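Local coordinates for RagB/SusD domain protein (Flavobacterium johnsoniae, PDB 5J5U) that binds chitin, probably as a SusD-like outer-membrane lipoprotein that captures chain fragments at the cell surface for a chitin-utilization system, at residues D145-F150 with L190-R195; V55-Y58 with F62-V65; L448-D453 with K460-A465; G31-R36 with A78-N83. One frame throughout, in Å; residues are numbered along the deposited sequence.

How the interactions relate
Helix 98-119 is the common reference for three of the four contacts. It supplies the aspartate that binds the polar ends of Tyr147 and Arg195 in interaction 1 and the arginine that completes interaction 4, and it touches Leu448 and Tyr450 of interaction 3. Interactions 1 and 4 approach to about 8 Å between nearest atoms, and interactions 3 and 4 to about 6 Å, yet neither pair touches. Interaction 2 lies about 30 Å from interaction 1, centre to centre, but meets interaction 3 directly: Val65 C is 3.6 Å from Tyr449 OH, and Lys64 forms a cation-pi pair with Tyr449. Along the chain, interaction 2 is nested inside the loop closed by interaction 4.

Interaction 1. Residues D145-F150 with L190-R195; sequences DIYNSF and LRLAMR
Tyr147 lays the CE2 side of its ring against Leu192, CE2 reaching 3.5 Å from Leu192 CD2, and the same methyl also lies close to the phenol oxygen. Leu192 CD2 touches the Phe150 ring as well, whereas CD1 meets Phe150 alone, 3.9 Å from Phe150 CB. The two aromatics, one helical turn apart, also pack on each other: Phe150 CD2 sits 4.1 Å above the centre of the Tyr147 ring. With chi1 of Leu192 at -61°, CG stands anti to the carbonyl carbon and the fork faces the neighbouring helix.

Helices 143-160 and 178-195 run roughly antiparallel here, their segment axes 148° apart and 10.8 Å at closest approach, in the mainly helical scaffold of a SusD-like protein. Beyond the leucine, Arg195 brings its aliphatic stem past the phenol, CD 3.6 Å from Tyr147 OH, before bending away. Asp117 takes both polar ends, a hydrogen bond from Tyr147 OH on one oxygen and a salt bridge from Arg195 on the other, while Glu417 gives Arg195 a second carboxylate. The chemistry implies an apolar contact whose polar rim is a buried cluster, in which the two carboxylates probably balance the arginine charge.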
loop_
_atom_site.group_PDB
_atom_site.type_symbol
_atom_site.label_atom_id
_atom_site.label_comp_id
_atom_site.label_asym_id
_atom_site.label_seq_id
_atom_site.Cartn_x
_atom_site.Cartn_y
_atom_site.Cartn_z
ATOM N N ASP A 145 -20.094 -6.578 0.613
ATOM C CA ASP A 145 -20.703 -6.365 -0.697
ATOM C C ASP A 145 -19.755 -5.579 -1.609
ATOM O O ASP A 145 -19.706 -5.825 -2.813
ATOM C CB ASP A 145 -22.068 -5.648 -0.568
ATOM C CG ASP A 145 -23.066 -6.446 0.268
ATOM O OD1 ASP A 145 -23.019 -7.680 0.193
ATOM O OD2 ASP A 145 -23.893 -5.863 0.993
ATOM N N ILE A 146 -19.011 -4.634 -1.042
ATOM C CA ILE A 146 -18.079 -3.840 -1.835
ATOM C C ILE A 146 -17.072 -4.792 -2.442
ATOM O O ILE A 146 -16.750 -4.709 -3.621
ATOM C CB ILE A 146 -17.338 -2.749 -1.004
ATOM C CG1 ILE A 146 -18.314 -1.700 -0.441
ATOM C CG2 ILE A 146 -16.286 -2.051 -1.844
ATOM C CD1 ILE A 146 -17.635 -0.538 0.299
ATOM N N TYR A 147 -16.599 -5.717 -1.632
ATOM C CA TYR A 147 -15.633 -6.704 -2.088
ATOM C C TYR A 147 -16.184 -7.705 -3.133
ATOM O O TYR A 147 -15.460 -8.058 -4.081
ATOM C CB TYR A 147 -15.066 -7.454 -0.882
ATOM C CG TYR A 147 -13.738 -6.896 -0.445
ATOM C CD1 TYR A 147 -13.647 -5.660 0.216
ATOM C CD2 TYR A 147 -12.562 -7.578 -0.732
ATOM C CE1 TYR A 147 -12.417 -5.152 0.615
ATOM C CE2 TYR A 147 -11.341 -7.079 -0.350
ATOM C CZ TYR A 147 -11.268 -5.872 0.320
ATOM O OH TYR A 147 -10.025 -5.413 0.662
ATOM N N ASN A 148 -17.423 -8.180 -2.957
ATOM C CA ASN A 148 -18.050 -9.027 -3.989
ATOM C C ASN A 148 -18.159 -8.252 -5.303
ATOM O O ASN A 148 -17.948 -8.799 -6.393
ATOM C CB ASN A 148 -19.441 -9.515 -3.566
ATOM C CG ASN A 148 -19.383 -10.617 -2.524
ATOM O OD1 ASN A 148 -18.400 -11.358 -2.449
ATOM N ND2 ASN A 148 -20.430 -10.721 -1.700
ATOM N N SER A 149 -18.498 -6.973 -5.199
ATOM C CA SER A 149 -18.592 -6.118 -6.378
ATOM C C SER A 149 -17.189 -5.926 -7.034
ATOM O O SER A 149 -17.051 -5.958 -8.276
ATOM C CB SER A 149 -19.258 -4.794 -5.995
ATOM O OG SER A 149 -19.128 -3.816 -6.996
ATOM N N PHE A 150 -16.147 -5.798 -6.212
ATOM C CA PHE A 150 -14.758 -5.774 -6.720
ATOM C C PHE A 150 -14.445 -7.027 -7.546
ATOM O O PHE A 150 -13.932 -6.945 -8.670
ATOM C CB PHE A 150 -13.731 -5.694 -5.575
ATOM C CG PHE A 150 -13.648 -4.354 -4.884
ATOM C CD1 PHE A 150 -14.167 -3.210 -5.463
ATOM C CD2 PHE A 150 -13.028 -4.248 -3.642
ATOM C CE1 PHE A 150 -14.078 -1.998 -4.823
ATOM C CE2 PHE A 150 -12.947 -3.027 -2.989
ATOM C CZ PHE A 150 -13.454 -1.906 -3.581
ATOM N N LEU A 190 -6.164 -11.032 -6.832
ATOM C CA LEU A 190 -5.442 -11.840 -5.838
ATOM C C LEU A 190 -5.181 -11.088 -4.511
ATOM O O LEU A 190 -5.201 -11.678 -3.422
ATOM C CB LEU A 190 -4.113 -12.326 -6.441
ATOM C CG LEU A 190 -3.201 -13.197 -5.589
ATOM C CD1 LEU A 190 -3.875 -14.495 -5.229
ATOM C CD2 LEU A 190 -1.894 -13.449 -6.326
ATOM N N ARG A 191 -4.863 -9.801 -4.619
ATOM C CA ARG A 191 -4.662 -8.961 -3.445
ATOM C C ARG A 191 -5.952 -8.925 -2.604
ATOM O O ARG A 191 -5.934 -9.077 -1.376
ATOM C CB ARG A 191 -4.232 -7.546 -3.870
ATOM C CG ARG A 191 -4.252 -6.528 -2.746
ATOM C CD ARG A 191 -4.143 -5.103 -3.254
ATOM N NE ARG A 191 -2.770 -4.751 -3.584
ATOM C CZ ARG A 191 -2.380 -3.526 -3.891
ATOM N NH1 ARG A 191 -3.277 -2.539 -3.901
ATOM N NH2 ARG A 191 -1.098 -3.290 -4.165
ATOM N N LEU A 192 -7.076 -8.720 -3.280
ATOM C CA LEU A 192 -8.374 -8.698 -2.598
ATOM C C LEU A 192 -8.706 -10.098 -2.040
ATOM O O LEU A 192 -9.245 -10.227 -0.935
ATOM C CB LEU A 192 -9.456 -8.186 -3.552
ATOM C CG LEU A 192 -9.158 -6.752 -4.014
ATOM C CD1 LEU A 192 -9.955 -6.354 -5.215
ATOM C CD2 LEU A 192 -9.379 -5.747 -2.903
ATOM N N ALA A 193 -8.367 -11.144 -2.792
ATOM C CA ALA A 193 -8.642 -12.494 -2.339
ATOM C C ALA A 193 -7.915 -12.784 -1.056
ATOM O O ALA A 193 -8.505 -13.295 -0.106
ATOM C CB ALA A 193 -8.247 -13.524 -3.397
ATOM N N MET A 194 -6.625 -12.457 -1.012
ATOM C CA MET A 194 -5.871 -12.716 0.212
ATOM C C MET A 194 -6.391 -11.843 1.343
ATOM O O MET A 194 -6.415 -12.273 2.505
ATOM C CB MET A 194 -4.372 -12.507 -0.006
ATOM C CG MET A 194 -3.758 -13.554 -0.963
ATOM S SD MET A 194 -4.127 -15.303 -0.598
ATOM C CE MET A 194 -5.574 -15.544 -1.554
ATOM N N ARG A 195 -6.857 -10.640 1.014
ATOM C CA ARG A 195 -7.259 -9.751 2.099
ATOM C C ARG A 195 -8.475 -10.316 2.870
ATOM O O ARG A 195 -8.634 -10.031 4.049
ATOM C CB ARG A 195 -7.541 -8.336 1.579
ATOM C CG ARG A 195 -7.580 -7.303 2.701
ATOM C CD ARG A 195 -6.915 -6.005 2.269
ATOM N NE ARG A 195 -5.483 -6.176 2.034
ATOM C CZ ARG A 195 -4.790 -5.440 1.179
ATOM N NH1 ARG A 195 -5.407 -4.480 0.505
ATOM N NH2 ARG A 195 -3.487 -5.650 1.004
#

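Interaction 2. Residues V55-Y58 with F62-V65; sequences VTEY and FKKV
Tyr58 turns one face of its ring to Val65 while Glu57 CG covers the opposite face, so the ring is sandwiched between the two at the Schellman-type C-cap of helix 53-60. Val65 CG2 makes a CH-pi contact, 3.8 Å from the Tyr58 ring centroid, and the methyl leans toward the CD1–CE1 side. CB of Lys63 packs obliquely against the same ring, 3.7 Å from Tyr58 CD1, the apolar touch expected across such a cap.

The backbone turn sets these side chains in place. Phe62, just beyond helix 53-60, is the first residue to leave helical angles, with a positive phi of 74°. Lys63 N then reaches back to Tyr58 O at 3.0 Å, the 6-to-1 bond of the motif. The turn joins helix 53-60 to helix 66-90, with Val65 at the N-cap position of the latter.

Glu57 bends at chi2 while Lys63 runs fully extended beyond CG. The lysine stem passes alongside the Glu57 carbonyl oxygen, and the two side chains cross obliquely, bringing NZ to the carboxylate. Outside the turn, Lys61 binds the other carboxylate oxygen of Glu57, and Asp437 is a second salt-bridge partner of Lys63. The glutamate is thus held between two lysines and the Lys63 ammonium between two acids, a pairing that would probably keep all four charged. Tyr41, on helix 31-45, hydrogen-bonds Lys63 O and Val65 N. Lys63 NZ meets Glu57 OE2 at 2.5 Å, a salt bridge so short that its exact length is doubtful.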
loop_
_atom_site.group_PDB
_atom_site.type_symbol
_atom_site.label_atom_id
_atom_site.label_comp_id
_atom_site.label_asym_id
_atom_site.label_seq_id
_atom_site.Cartn_x
_atom_site.Cartn_y
_atom_site.Cartn_z
ATOM N N VAL A 55 5.194 12.508 11.465
ATOM C CA VAL A 55 5.014 11.059 11.442
ATOM C C VAL A 55 5.089 10.493 12.871
ATOM O O VAL A 55 4.226 9.720 13.289
ATOM C CB VAL A 55 6.051 10.384 10.502
ATOM C CG1 VAL A 55 5.927 8.904 10.555
ATOM C CG2 VAL A 55 5.867 10.865 9.041
ATOM N N THR A 56 6.085 10.931 13.631
ATOM C CA THR A 56 6.300 10.403 14.969
ATOM C C THR A 56 5.211 10.830 15.928
ATOM O O THR A 56 4.663 9.989 16.674
ATOM C CB THR A 56 7.639 10.857 15.591
ATOM O OG1 THR A 56 8.696 10.687 14.649
ATOM C CG2 THR A 56 7.929 10.052 16.871
ATOM N N GLU A 57 4.919 12.131 15.911
ATOM C CA GLU A 57 3.966 12.709 16.849
ATOM C C GLU A 57 2.581 12.147 16.627
ATOM O O GLU A 57 1.917 11.795 17.605
ATOM C CB GLU A 57 3.946 14.237 16.756
ATOM C CG GLU A 57 2.882 14.931 17.626
ATOM C CD GLU A 57 3.177 14.878 19.143
ATOM O OE1 GLU A 57 4.106 14.172 19.576
ATOM O OE2 GLU A 57 2.470 15.553 19.913
ATOM N N TYR A 58 2.166 11.994 15.366
ATOM C CA TYR A 58 0.790 11.550 15.122
ATOM C C TYR A 58 0.689 10.083 14.682
ATOM O O TYR A 58 -0.161 9.352 15.219
ATOM C CB TYR A 58 0.110 12.479 14.105
ATOM C CG TYR A 58 0.162 13.918 14.578
ATOM C CD1 TYR A 58 -0.634 14.347 15.637
ATOM C CD2 TYR A 58 1.059 14.832 14.024
ATOM C CE1 TYR A 58 -0.577 15.643 16.098
ATOM C CE2 TYR A 58 1.123 16.150 14.489
ATOM C CZ TYR A 58 0.297 16.543 15.530
ATOM O OH TYR A 58 0.342 17.834 16.008
ATOM N N PHE A 62 0.421 7.572 17.916
ATOM C CA PHE A 62 -1.056 7.534 17.841
ATOM C C PHE A 62 -1.749 8.767 18.466
ATOM O O PHE A 62 -2.242 8.735 19.584
ATOM C CB PHE A 62 -1.601 6.249 18.482
ATOM C CG PHE A 62 -0.844 5.001 18.074
ATOM C CD1 PHE A 62 -0.291 4.891 16.791
ATOM C CD2 PHE A 62 -0.679 3.945 18.973
ATOM C CE1 PHE A 62 0.398 3.767 16.411
ATOM C CE2 PHE A 62 0.005 2.810 18.615
ATOM C CZ PHE A 62 0.560 2.710 17.328
ATOM N N LYS A 63 -1.775 9.856 17.716
ATOM C CA LYS A 63 -2.523 11.037 18.100
ATOM C C LYS A 63 -3.453 11.444 16.944
ATOM O O LYS A 63 -3.063 11.386 15.778
ATOM C CB LYS A 63 -1.582 12.189 18.469
ATOM C CG LYS A 63 -0.753 11.939 19.693
ATOM C CD LYS A 63 -0.055 13.207 20.152
ATOM C CE LYS A 63 0.876 12.917 21.319
ATOM N NZ LYS A 63 1.531 14.162 21.755
ATOM N N LYS A 64 -4.683 11.829 17.272
ATOM C CA LYS A 64 -5.688 12.149 16.264
ATOM C C LYS A 64 -5.595 13.567 15.762
ATOM O O LYS A 64 -5.481 14.502 16.550
ATOM C CB LYS A 64 -7.104 11.941 16.812
ATOM C CG LYS A 64 -7.362 10.583 17.349
ATOM C CD LYS A 64 -8.824 10.228 17.174
ATOM C CE LYS A 64 -9.703 10.915 18.190
ATOM N NZ LYS A 64 -11.045 10.250 18.281
ATOM N N VAL A 65 -5.655 13.704 14.445
ATOM C CA VAL A 65 -5.872 14.989 13.768
ATOM C C VAL A 65 -6.913 14.676 12.701
ATOM O O VAL A 65 -6.657 13.839 11.803
ATOM C CB VAL A 65 -4.587 15.569 13.109
ATOM C CG1 VAL A 65 -4.854 16.962 12.542
ATOM C CG2 VAL A 65 -3.431 15.629 14.106
#

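Interaction 3. Residues L448-D453 with K460-A465; sequences LYYPND and KNYMEA
Tyr450 and Tyr462 mark the nearest approach of the two backbones, with their CA atoms 8.4 Å apart. Around Tyr450 and Pro451 the chain is extended, before helix 452-457 begins. Residues 460-465 are regular helix, Ala465 N bonding back to Asn461 O. The gap between the backbones is bridged mainly by side chains.

Tyr462 offers the CE2 corner of its ring to the edge of Tyr450, near the plane of that ring, with Tyr462 CE2 3.9 Å from Tyr450 CD2. Its CG is anti to the backbone N (chi1 172°), which swings the ring off the helix and across to its partner. Farther along Tyr450, the phenol end lies against the methyl of Ala465, Tyr450 OH to Ala465 CB 3.7 Å, one helical turn beyond Tyr462.

The contact packs the last helix, 459-468, against the helical body of this SusD-like protein. Tyr140 meets Tyr450 edge-to-face, and Tyr450 also touches Tyr119 of helix 98-119. Asn473 hydrogen-bonds both Tyr450 O and Tyr462 OH through its ND2, tying the two segments together by way of a third. A serine in place of Tyr450 would probably open a gap beside Tyr462 and Ala465 and deprive Tyr140 of its ring partner.

Within the helix, Lys460 and Glu464 pair one turn apart, Lys460 NZ 2.6 Å from Glu464 OE2. The ammonium reaches that oxygen from above the carboxylate plane, 39° out of it.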
loop_
_atom_site.group_PDB
_atom_site.type_symbol
_atom_site.label_atom_id
_atom_site.label_comp_id
_atom_site.label_asym_id
_atom_site.label_seq_id
_atom_site.Cartn_x
_atom_site.Cartn_y
_atom_site.Cartn_z
ATOM N N LEU A 448 -9.284 4.400 10.086
ATOM C CA LEU A 448 -9.457 5.832 10.281
ATOM C C LEU A 448 -10.971 6.120 10.213
ATOM O O LEU A 448 -11.768 5.249 9.819
ATOM C CB LEU A 448 -8.670 6.639 9.241
ATOM C CG LEU A 448 -7.143 6.442 9.253
ATOM C CD1 LEU A 448 -6.478 7.286 8.162
ATOM C CD2 LEU A 448 -6.527 6.769 10.623
ATOM N N TYR A 449 -11.380 7.314 10.633
ATOM C CA TYR A 449 -12.798 7.539 10.905
ATOM C C TYR A 449 -13.459 8.485 9.883
ATOM O O TYR A 449 -12.810 9.374 9.327
ATOM C CB TYR A 449 -12.961 8.053 12.346
ATOM C CG TYR A 449 -12.033 9.199 12.729
ATOM C CD1 TYR A 449 -10.797 8.957 13.328
ATOM C CD2 TYR A 449 -12.395 10.523 12.501
ATOM C CE1 TYR A 449 -9.949 9.999 13.683
ATOM C CE2 TYR A 449 -11.558 11.569 12.863
ATOM C CZ TYR A 449 -10.328 11.293 13.456
ATOM O OH TYR A 449 -9.485 12.329 13.790
ATOM N N TYR A 450 -14.755 8.280 9.648
ATOM C CA TYR A 450 -15.513 9.132 8.725
ATOM C C TYR A 450 -15.529 10.565 9.249
ATOM O O TYR A 450 -15.586 10.767 10.463
ATOM C CB TYR A 450 -16.959 8.667 8.574
ATOM C CG TYR A 450 -17.245 7.188 8.391
ATOM C CD1 TYR A 450 -16.587 6.418 7.452
ATOM C CD2 TYR A 450 -18.231 6.579 9.158
ATOM C CE1 TYR A 450 -16.903 5.057 7.295
ATOM C CE2 TYR A 450 -18.559 5.248 9.014
ATOM C CZ TYR A 450 -17.902 4.485 8.093
ATOM O OH TYR A 450 -18.250 3.159 7.983
ATOM N N PRO A 451 -15.477 11.567 8.342
ATOM C CA PRO A 451 -15.567 12.956 8.815
ATOM C C PRO A 451 -16.954 13.284 9.352
ATOM O O PRO A 451 -17.968 12.770 8.851
ATOM C CB PRO A 451 -15.238 13.792 7.558
ATOM C CG PRO A 451 -15.584 12.899 6.419
ATOM C CD PRO A 451 -15.311 11.485 6.879
ATOM N N ASN A 452 -16.967 14.126 10.377
ATOM C CA ASN A 452 -18.173 14.601 11.017
ATOM C C ASN A 452 -19.148 15.324 10.048
ATOM O O ASN A 452 -20.357 15.390 10.290
ATOM C CB ASN A 452 -17.794 15.513 12.190
ATOM C CG ASN A 452 -18.978 15.831 13.067
ATOM O OD1 ASN A 452 -19.708 14.932 13.464
ATOM N ND2 ASN A 452 -19.204 17.113 13.338
ATOM N N ASP A 453 -18.617 15.836 8.946
ATOM C CA ASP A 453 -19.449 16.391 7.882
ATOM C C ASP A 453 -20.483 15.385 7.414
ATOM O O ASP A 453 -21.567 15.765 6.993
ATOM C CB ASP A 453 -18.600 16.814 6.679
ATOM C CG ASP A 453 -17.553 17.827 7.042
ATOM O OD1 ASP A 453 -16.490 17.427 7.581
ATOM O OD2 ASP A 453 -17.809 19.028 6.822
ATOM N N LYS A 460 -28.518 9.922 8.439
ATOM C CA LYS A 460 -29.163 8.614 8.555
ATOM C C LYS A 460 -28.224 7.480 8.170
ATOM O O LYS A 460 -28.001 6.560 8.951
ATOM C CB LYS A 460 -30.435 8.559 7.698
ATOM C CG LYS A 460 -31.137 7.194 7.689
ATOM C CD LYS A 460 -32.145 7.107 6.520
ATOM C CE LYS A 460 -32.990 5.832 6.529
ATOM N NZ LYS A 460 -32.267 4.611 6.044
ATOM N N ASN A 461 -27.661 7.572 6.978
ATOM C CA ASN A 461 -26.770 6.543 6.472
ATOM C C ASN A 461 -25.488 6.433 7.322
ATOM O O ASN A 461 -25.062 5.322 7.679
ATOM C CB ASN A 461 -26.444 6.830 5.003
ATOM C CG ASN A 461 -27.693 6.789 4.124
ATOM O OD1 ASN A 461 -28.612 6.022 4.391
ATOM N ND2 ASN A 461 -27.749 7.648 3.112
ATOM N N TYR A 462 -24.927 7.585 7.690
ATOM C CA TYR A 462 -23.797 7.651 8.609
ATOM C C TYR A 462 -24.087 6.798 9.854
ATOM O O TYR A 462 -23.326 5.865 10.193
ATOM C CB TYR A 462 -23.523 9.115 8.983
ATOM C CG TYR A 462 -22.510 9.295 10.073
ATOM C CD1 TYR A 462 -22.900 9.359 11.408
ATOM C CD2 TYR A 462 -21.159 9.386 9.776
ATOM C CE1 TYR A 462 -21.970 9.520 12.417
ATOM C CE2 TYR A 462 -20.219 9.543 10.781
ATOM C CZ TYR A 462 -20.624 9.609 12.096
ATOM O OH TYR A 462 -19.681 9.759 13.086
ATOM N N MET A 463 -25.224 7.078 10.492
ATOM C CA MET A 463 -25.625 6.347 11.690
ATOM C C MET A 463 -25.872 4.855 11.432
ATOM O O MET A 463 -25.583 4.027 12.311
ATOM C CB MET A 463 -26.884 6.978 12.294
ATOM C CG MET A 463 -26.642 8.327 12.979
ATOM S SD MET A 463 -25.225 8.279 14.094
ATOM C CE MET A 463 -25.847 7.174 15.377
ATOM N N GLU A 464 -26.382 4.495 10.246
ATOM C CA GLU A 464 -26.527 3.067 9.947
ATOM C C GLU A 464 -25.166 2.384 9.926
ATOM O O GLU A 464 -24.995 1.283 10.505
ATOM C CB GLU A 464 -27.247 2.811 8.634
ATOM C CG GLU A 464 -28.712 3.180 8.689
ATOM C CD GLU A 464 -29.490 2.812 7.417
ATOM O OE1 GLU A 464 -28.872 2.253 6.468
ATOM O OE2 GLU A 464 -30.721 3.072 7.386
ATOM N N ALA A 465 -24.189 3.023 9.286
ATOM C CA ALA A 465 -22.819 2.458 9.275
ATOM C C ALA A 465 -22.216 2.382 10.708
ATOM O O ALA A 465 -21.568 1.385 11.090
ATOM C CB ALA A 465 -21.910 3.256 8.362
#

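Interaction 4. Residues G31-R36 with A78-N83; sequences GYYQHR and ANELKN
Tyr33 and Glu80 approach from opposite directions, each carrying its polar group out from its own helix. In Tyr33, CG takes the crowded position between backbone N and carbonyl carbon (chi1 69°), which aims the ring across the gap. Glu80 is extended beyond CG, and OE2 arrives in the plane of the tyrosine ring at its edge. Tyr33 OH donates to the syn lone pair of Glu80 OE2 at 2.6 Å, with ring and carboxylate planes 56° apart.

Arg114 closes the group, hydrogen-bonded to Tyr33 OH through NH1 and salt-bridged to Glu80 OE1 through NH2. A phenylalanine in place of Tyr33 would probably leave Glu80 OE2 without its hydroxyl mate and remove one acceptor from Arg114.

Near the kink in the second helix, Asn83 ND2 bonds Asn79 O at 2.9 Å where the regular backbone bonding to the preceding turn is broken and Asn83 N makes only a weak bond to Glu80 O. On the first helix, Arg36 folds over the Tyr32 ring and gives NH1 to Tyr32 O, 3.0 Å away.

The contact thus joins helix 31-45 to helix 66-90, with Arg114 of helix 98-119 completing the buried bridge and Cys26 of helix 16-29 packing on Glu80.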
loop_
_atom_site.group_PDB
_atom_site.type_symbol
_atom_site.label_atom_id
_atom_site.label_comp_id
_atom_site.label_asym_id
_atom_site.label_seq_id
_atom_site.Cartn_x
_atom_site.Cartn_y
_atom_site.Cartn_z
ATOM N N GLY A 31 -0.292 15.010 -3.041
ATOM C CA GLY A 31 0.575 15.038 -1.882
ATOM C C GLY A 31 -0.223 15.184 -0.608
ATOM O O GLY A 31 0.250 14.815 0.472
ATOM N N TYR A 32 -1.437 15.719 -0.742
ATOM C CA TYR A 32 -2.304 15.938 0.407
ATOM C C TYR A 32 -2.591 14.631 1.171
ATOM O O TYR A 32 -2.441 14.607 2.394
ATOM C CB TYR A 32 -3.614 16.620 -0.023
ATOM C CG TYR A 32 -4.486 17.033 1.136
ATOM C CD1 TYR A 32 -5.593 16.278 1.509
ATOM C CD2 TYR A 32 -4.184 18.170 1.882
ATOM C CE1 TYR A 32 -6.381 16.657 2.583
ATOM C CE2 TYR A 32 -4.958 18.551 2.951
ATOM C CZ TYR A 32 -6.048 17.789 3.303
ATOM O OH TYR A 32 -6.824 18.165 4.370
ATOM N N TYR A 33 -2.963 13.541 0.502
ATOM C CA TYR A 33 -3.193 12.316 1.291
ATOM C C TYR A 33 -2.050 11.330 1.246
ATOM O O TYR A 33 -2.022 10.405 2.054
ATOM C CB TYR A 33 -4.500 11.592 0.907
ATOM C CG TYR A 33 -4.593 10.936 -0.439
ATOM C CD1 TYR A 33 -3.946 9.739 -0.712
ATOM C CD2 TYR A 33 -5.397 11.484 -1.433
ATOM C CE1 TYR A 33 -4.063 9.112 -1.977
ATOM C CE2 TYR A 33 -5.533 10.881 -2.676
ATOM C CZ TYR A 33 -4.871 9.703 -2.942
ATOM O OH TYR A 33 -5.024 9.124 -4.172
ATOM N N GLN A 34 -1.110 11.502 0.323
ATOM C CA GLN A 34 0.114 10.702 0.401
ATOM C C GLN A 34 0.857 11.067 1.667
ATOM O O GLN A 34 1.426 10.206 2.350
ATOM C CB GLN A 34 1.023 10.920 -0.819
ATOM C CG GLN A 34 0.489 10.343 -2.098
ATOM C CD GLN A 34 0.421 8.818 -2.072
ATOM O OE1 GLN A 34 1.115 8.147 -1.294
ATOM N NE2 GLN A 34 -0.430 8.268 -2.924
ATOM N N HIS A 35 0.847 12.354 1.985
ATOM C CA HIS A 35 1.523 12.811 3.183
ATOM C C HIS A 35 0.772 12.312 4.428
ATOM O O HIS A 35 1.380 11.813 5.380
ATOM C CB HIS A 35 1.627 14.353 3.178
ATOM C CG HIS A 35 2.576 14.907 4.194
ATOM N ND1 HIS A 35 2.730 16.261 4.409
ATOM C CD2 HIS A 35 3.432 14.292 5.047
ATOM C CE1 HIS A 35 3.625 16.455 5.362
ATOM N NE2 HIS A 35 4.069 15.278 5.765
ATOM N N ARG A 36 -0.552 12.440 4.420
ATOM C CA ARG A 36 -1.326 12.194 5.636
ATOM C C ARG A 36 -1.717 10.708 5.824
ATOM O O ARG A 36 -1.591 10.161 6.915
ATOM C CB ARG A 36 -2.570 13.082 5.631
ATOM C CG ARG A 36 -2.250 14.564 5.822
ATOM C CD ARG A 36 -3.398 15.486 5.361
ATOM N NE ARG A 36 -3.083 16.894 5.635
ATOM C CZ ARG A 36 -2.263 17.638 4.896
ATOM N NH1 ARG A 36 -1.683 17.120 3.822
ATOM N NH2 ARG A 36 -2.014 18.894 5.230
ATOM N N ALA A 78 -13.724 13.899 -3.669
ATOM C CA ALA A 78 -13.703 15.144 -4.436
ATOM C C ALA A 78 -13.133 14.965 -5.855
ATOM O O ALA A 78 -13.686 15.489 -6.822
ATOM C CB ALA A 78 -12.930 16.203 -3.691
ATOM N N ASN A 79 -12.069 14.183 -6.001
ATOM C CA ASN A 79 -11.321 14.183 -7.259
ATOM C C ASN A 79 -11.460 12.922 -8.091
ATOM O O ASN A 79 -11.596 13.013 -9.308
ATOM C CB ASN A 79 -9.823 14.413 -7.003
ATOM C CG ASN A 79 -9.542 15.752 -6.336
ATOM O OD1 ASN A 79 -10.237 16.741 -6.596
ATOM N ND2 ASN A 79 -8.517 15.792 -5.471
ATOM N N GLU A 80 -11.379 11.756 -7.451
ATOM C CA GLU A 80 -11.123 10.505 -8.181
ATOM C C GLU A 80 -12.365 9.711 -8.580
ATOM O O GLU A 80 -12.567 9.448 -9.760
ATOM C CB GLU A 80 -10.182 9.610 -7.361
ATOM C CG GLU A 80 -8.821 10.264 -7.100
ATOM C CD GLU A 80 -7.940 9.485 -6.134
ATOM O OE1 GLU A 80 -8.207 8.285 -5.877
ATOM O OE2 GLU A 80 -6.972 10.089 -5.620
ATOM N N LEU A 81 -13.206 9.361 -7.607
ATOM C CA LEU A 81 -14.286 8.409 -7.843
ATOM C C LEU A 81 -15.241 8.887 -8.930
ATOM O O LEU A 81 -15.645 8.114 -9.803
ATOM C CB LEU A 81 -15.042 8.148 -6.557
ATOM C CG LEU A 81 -16.051 7.018 -6.650
ATOM C CD1 LEU A 81 -15.369 5.671 -6.868
ATOM C CD2 LEU A 81 -16.846 7.020 -5.362
ATOM N N LYS A 82 -15.548 10.178 -8.901
ATOM C CA LYS A 82 -16.474 10.779 -9.848
ATOM C C LYS A 82 -15.994 10.719 -11.298
ATOM O O LYS A 82 -16.768 10.423 -12.209
ATOM C CB LYS A 82 -16.722 12.226 -9.437
ATOM C CG LYS A 82 -16.978 13.178 -10.585
ATOM C CD LYS A 82 -17.049 14.610 -10.068
ATOM C CE LYS A 82 -15.818 14.956 -9.231
ATOM N NZ LYS A 82 -14.526 14.710 -9.938
ATOM N N ASN A 83 -14.705 10.940 -11.509
ATOM C CA ASN A 83 -14.175 10.906 -12.860
ATOM C C ASN A 83 -14.262 9.522 -13.444
ATOM O O ASN A 83 -14.639 9.339 -14.612
ATOM C CB ASN A 83 -12.726 11.376 -12.890
ATOM C CG ASN A 83 -12.615 12.853 -13.110
ATOM O OD1 ASN A 83 -12.839 13.341 -14.217
ATOM N ND2 ASN A 83 -12.310 13.588 -12.049
#